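Local coordinates for protein EST1E (Clostridium proteoclasticum, PDB 2WTM) that hydrolyses esters as a promiscuous feruloyl esterase of the alpha/beta-hydrolase superfamily, probably releasing ferulic acid from its esters in plant material, at residues Glu50-Asn53 and Glu54-Val57; Phe244-Glu247 and Gln248-Lys251. All coordinates share one frame; numbering follows the deposited sequence.

Contact 1. Residues Glu50-Asn53 and Glu54-Val57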
loop_
_atom_site.group_PDB
_atom_site.type_symbol
_atom_site.label_atom_id
_atom_site.label_comp_id
_atom_site.label_asym_id
_atom_site.label_seq_id
_atom_site.Cartn_x
_atom_site.Cartn_y
_atom_site.Cartn_z
ATOM N N GLU A 50 17.091 12.021 21.279
ATOM C CA GLU A 50 17.961 12.923 22.095
ATOM C C GLU A 50 19.376 12.869 21.622
ATOM O O GLU A 50 20.026 13.897 21.466
ATOM C CB GLU A 50 17.836 12.565 23.573
ATOM C CG GLU A 50 16.499 13.048 24.115
ATOM C CD GLU A 50 16.288 12.856 25.591
ATOM O OE1 GLU A 50 17.003 12.051 26.210
ATOM O OE2 GLU A 50 15.307 13.436 26.088
ATOM N N THR A 51 19.856 11.667 21.349
ATOM C CA THR A 51 21.150 11.495 20.739
ATOM C C THR A 51 21.342 12.254 19.437
ATOM O O THR A 51 22.341 12.908 19.203
ATOM C CB THR A 51 21.430 9.993 20.506
ATOM O OG1 THR A 51 21.438 9.310 21.769
ATOM C CG2 THR A 51 22.716 9.796 19.794
ATOM N N LEU A 52 20.358 12.151 18.530
ATOM C CA LEU A 52 20.437 12.863 17.283
ATOM C C LEU A 52 20.494 14.366 17.489
ATOM O O LEU A 52 21.291 15.036 16.864
ATOM C CB LEU A 52 19.313 12.402 16.323
ATOM C CG LEU A 52 19.453 10.945 15.911
ATOM C CD1 LEU A 52 18.168 10.479 15.330
ATOM C CD2 LEU A 52 20.544 10.841 14.913
ATOM N N ASN A 53 19.615 14.902 18.327
ATOM C CA ASN A 53 19.609 16.326 18.578
ATOM C C ASN A 53 20.974 16.782 19.147
ATOM O O ASN A 53 21.442 17.828 18.816
ATOM C CB ASN A 53 18.518 16.716 19.603
ATOM C CG ASN A 53 17.077 16.356 19.200
ATOM O OD1 ASN A 53 16.254 16.223 20.089
ATOM N ND2 ASN A 53 16.770 16.269 17.909
ATOM N N GLU A 54 21.564 15.950 19.966
ATOM C CA GLU A 54 22.862 16.272 20.574
ATOM C C GLU A 54 23.994 16.435 19.573
ATOM O O GLU A 54 24.903 17.262 19.773
ATOM C CB GLU A 54 23.104 15.206 21.574
ATOM C CG GLU A 54 24.259 15.373 22.378
ATOM C CD GLU A 54 24.197 14.402 23.456
ATOM O OE1 GLU A 54 24.874 13.355 23.302
ATOM O OE2 GLU A 54 23.410 14.687 24.401
ATOM N N ILE A 55 23.984 15.698 18.452
ATOM C CA ILE A 55 24.982 15.878 17.415
ATOM C C ILE A 55 24.601 16.878 16.315
ATOM O O ILE A 55 25.280 17.036 15.333
ATOM C CB ILE A 55 25.415 14.526 16.792
ATOM C CG1 ILE A 55 24.230 13.851 16.053
ATOM C CG2 ILE A 55 25.949 13.614 17.860
ATOM C CD1 ILE A 55 24.636 12.635 15.257
ATOM N N GLY A 56 23.475 17.570 16.480
ATOM C CA GLY A 56 23.089 18.583 15.524
ATOM C C GLY A 56 22.061 18.224 14.471
ATOM O O GLY A 56 21.960 18.880 13.458
ATOM N N VAL A 57 21.329 17.175 14.763
ATOM C CA VAL A 57 20.271 16.660 13.837
ATOM C C VAL A 57 18.928 16.894 14.478
ATOM O O VAL A 57 18.616 16.384 15.545
ATOM C CB VAL A 57 20.577 15.139 13.487
ATOM C CG1 VAL A 57 19.467 14.510 12.593
ATOM C CG2 VAL A 57 21.889 14.997 12.769
#
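The carbonyls of L52 and N53 accept N-H groups from V57 and G56 in a Schellman motif, which ends helix 43-54 and turns the backbone toward strand 58-62. Its two defining bonds run from V57 N to L52 O, 3.0 Å, and from G56 N to N53 O, 3.1 Å. In the second bond the donor stands 66° out of the N53 carbonyl plane, well off the lone pairs. G56 is the C-prime residue, and its positive phi lets the chain leave the helical path. Upstream, E54 N still makes a regular helical bond to E50 O (3.0 Å), whereas I55 N divides itself weakly between T51 O and L52 O. Beneath the turn, CB of L52 lies 4.1 Å from CB of V57, the apolar contact commonly found inside this motif; C30 of strand 27-33 touches both residues. Further out, T51, L52 and I55 rest against helix 234-249. A side-chain bond spans the same turn. The N53 amide, with CG anti to its own carbonyl carbon (chi1 -59°), swings toward the departing chain; Q49 NE2 bonds to its OD1, helping to fix its rotation, and ND2 also meets T59 OG1. ND2 reaches V57 O at 3.0 Å, within both the carbonyl and the amide plane, and the N-H...O angle is 166°.

Contact 2. Residues Phe244-Glu247 and Gln248-Lys251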
loop_
_atom_site.group_PDB
_atom_site.type_symbol
_atom_site.label_atom_id
_atom_site.label_comp_id
_atom_site.label_asym_id
_atom_site.label_seq_id
_atom_site.Cartn_x
_atom_site.Cartn_y
_atom_site.Cartn_z
ATOM N N PHE A 244 27.488 6.419 13.710
ATOM C CA PHE A 244 27.154 6.311 12.316
ATOM C C PHE A 244 26.714 7.623 11.719
ATOM O O PHE A 244 27.070 7.963 10.584
ATOM C CB PHE A 244 26.062 5.195 12.181
ATOM C CG PHE A 244 25.417 5.115 10.824
ATOM C CD1 PHE A 244 26.017 4.441 9.803
ATOM C CD2 PHE A 244 24.199 5.706 10.597
ATOM C CE1 PHE A 244 25.382 4.337 8.555
ATOM C CE2 PHE A 244 23.575 5.647 9.343
ATOM C CZ PHE A 244 24.187 4.924 8.344
ATOM N N MET A 245 25.903 8.339 12.491
ATOM C CA MET A 245 25.341 9.617 12.052
ATOM C C MET A 245 26.398 10.721 11.996
ATOM O O MET A 245 26.401 11.500 11.047
ATOM C CB MET A 245 24.095 9.990 12.879
ATOM C CG MET A 245 22.797 9.234 12.407
ATOM S SD MET A 245 22.380 9.540 10.679
ATOM C CE MET A 245 21.941 11.254 10.727
ATOM N N LEU A 246 27.323 10.705 12.934
ATOM C CA LEU A 246 28.473 11.651 12.829
ATOM C C LEU A 246 29.226 11.417 11.560
ATOM O O LEU A 246 29.616 12.411 10.904
ATOM C CB LEU A 246 29.398 11.539 14.032
ATOM C CG LEU A 246 28.907 12.226 15.249
ATOM C CD1 LEU A 246 29.770 11.861 16.426
ATOM C CD2 LEU A 246 28.807 13.709 15.071
ATOM N N GLU A 247 29.445 10.151 11.167
ATOM C CA GLU A 247 30.068 9.850 9.881
ATOM C C GLU A 247 29.264 10.385 8.695
ATOM O O GLU A 247 29.838 10.844 7.721
ATOM C CB GLU A 247 30.327 8.355 9.707
ATOM C CG GLU A 247 30.837 7.899 8.317
ATOM C CD GLU A 247 31.331 6.450 8.287
ATOM O OE1 GLU A 247 31.539 5.849 9.357
ATOM O OE2 GLU A 247 31.555 5.917 7.169
ATOM N N GLN A 248 27.916 10.325 8.747
ATOM C CA GLN A 248 27.153 10.791 7.628
ATOM C C GLN A 248 27.108 12.289 7.489
ATOM O O GLN A 248 27.046 12.812 6.377
ATOM C CB GLN A 248 25.681 10.264 7.656
ATOM C CG GLN A 248 25.482 8.790 7.779
ATOM C CD GLN A 248 26.362 8.018 6.872
ATOM O OE1 GLN A 248 26.377 8.262 5.693
ATOM N NE2 GLN A 248 27.104 7.036 7.430
ATOM N N ILE A 249 26.992 12.989 8.611
ATOM C CA ILE A 249 26.743 14.413 8.575
ATOM C C ILE A 249 28.049 15.211 8.530
ATOM O O ILE A 249 27.998 16.412 8.266
ATOM C CB ILE A 249 25.900 14.946 9.761
ATOM C CG1 ILE A 249 26.631 14.858 11.114
ATOM C CG2 ILE A 249 24.583 14.173 9.857
ATOM C CD1 ILE A 249 25.861 15.440 12.275
ATOM N N ALA A 250 29.171 14.560 8.774
ATOM C CA ALA A 250 30.441 15.331 8.874
ATOM C C ALA A 250 30.754 15.959 7.518
ATOM O O ALA A 250 30.557 15.330 6.468
ATOM C CB ALA A 250 31.581 14.476 9.397
ATOM N N LYS A 251 31.220 17.214 7.543
ATOM C CA LYS A 251 31.342 18.013 6.330
ATOM C C LYS A 251 32.734 18.571 6.201
ATOM O O LYS A 251 33.516 18.538 7.140
ATOM C CB LYS A 251 30.313 19.149 6.338
ATOM O OXT LYS A 251 33.099 19.069 5.131
#
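Q248 folds back over F244, one turn earlier, and meets it through both its amide and its aliphatic stem. A bend at chi2 (-46°) curls the chain so that NE2 sits over one ring face near the rim, 3.4 Å from F244 CE1, with the ring and amide planes 32° apart. CG lies over the same ring, 4.2 Å from its centroid, in a CH-pi contact. NE2 also donates to F244 O at 3.3 Å. That oxygen accepts the helical N-H of Q248 as well (3.1 Å), and the two donors approach from opposite faces of the carbonyl plane. These residues form the final turns of helix 234-249, the C-terminal helix of the alpha/beta-hydrolase fold, whose inner side packs on the central sheet: F244 and Q248 touch A127 of strand 125-131, while M245 and I249 touch Y103 of strand 99-107. I249 N continues the helix with a bond to M245 O of 2.9 Å. CG1 and CG2 of I249 both lie close to that same M245 O, CG2 is 4.0 Å from M245 CE, and CD1 approaches CD2 of L246. A250 then leaves helical geometry, its N keeping a weak bond to L246 O, 3.1 Å away.

In the fold
From the N terminus, contact 1 comes first, where the chain leaves helix 43-54 for strand 58-62; contact 2 follows almost two hundred residues later, at the end of helix 234-249. Each lies within one continuous stretch and closes only a local turn, so the two stand in series, neither nesting nor crossing. In space they meet, the centres of contact 1 and contact 2 being about 11 Å apart. L52 CD2 packs 3.7 Å from M245 CG, I55 CD1 comes within 3.6 Å of M245 CB, and I55 O lies 3.5 Å from I249 CD1. These contacts bring the C-terminal ends of helices 43-54 and 234-249 together beside the central sheet.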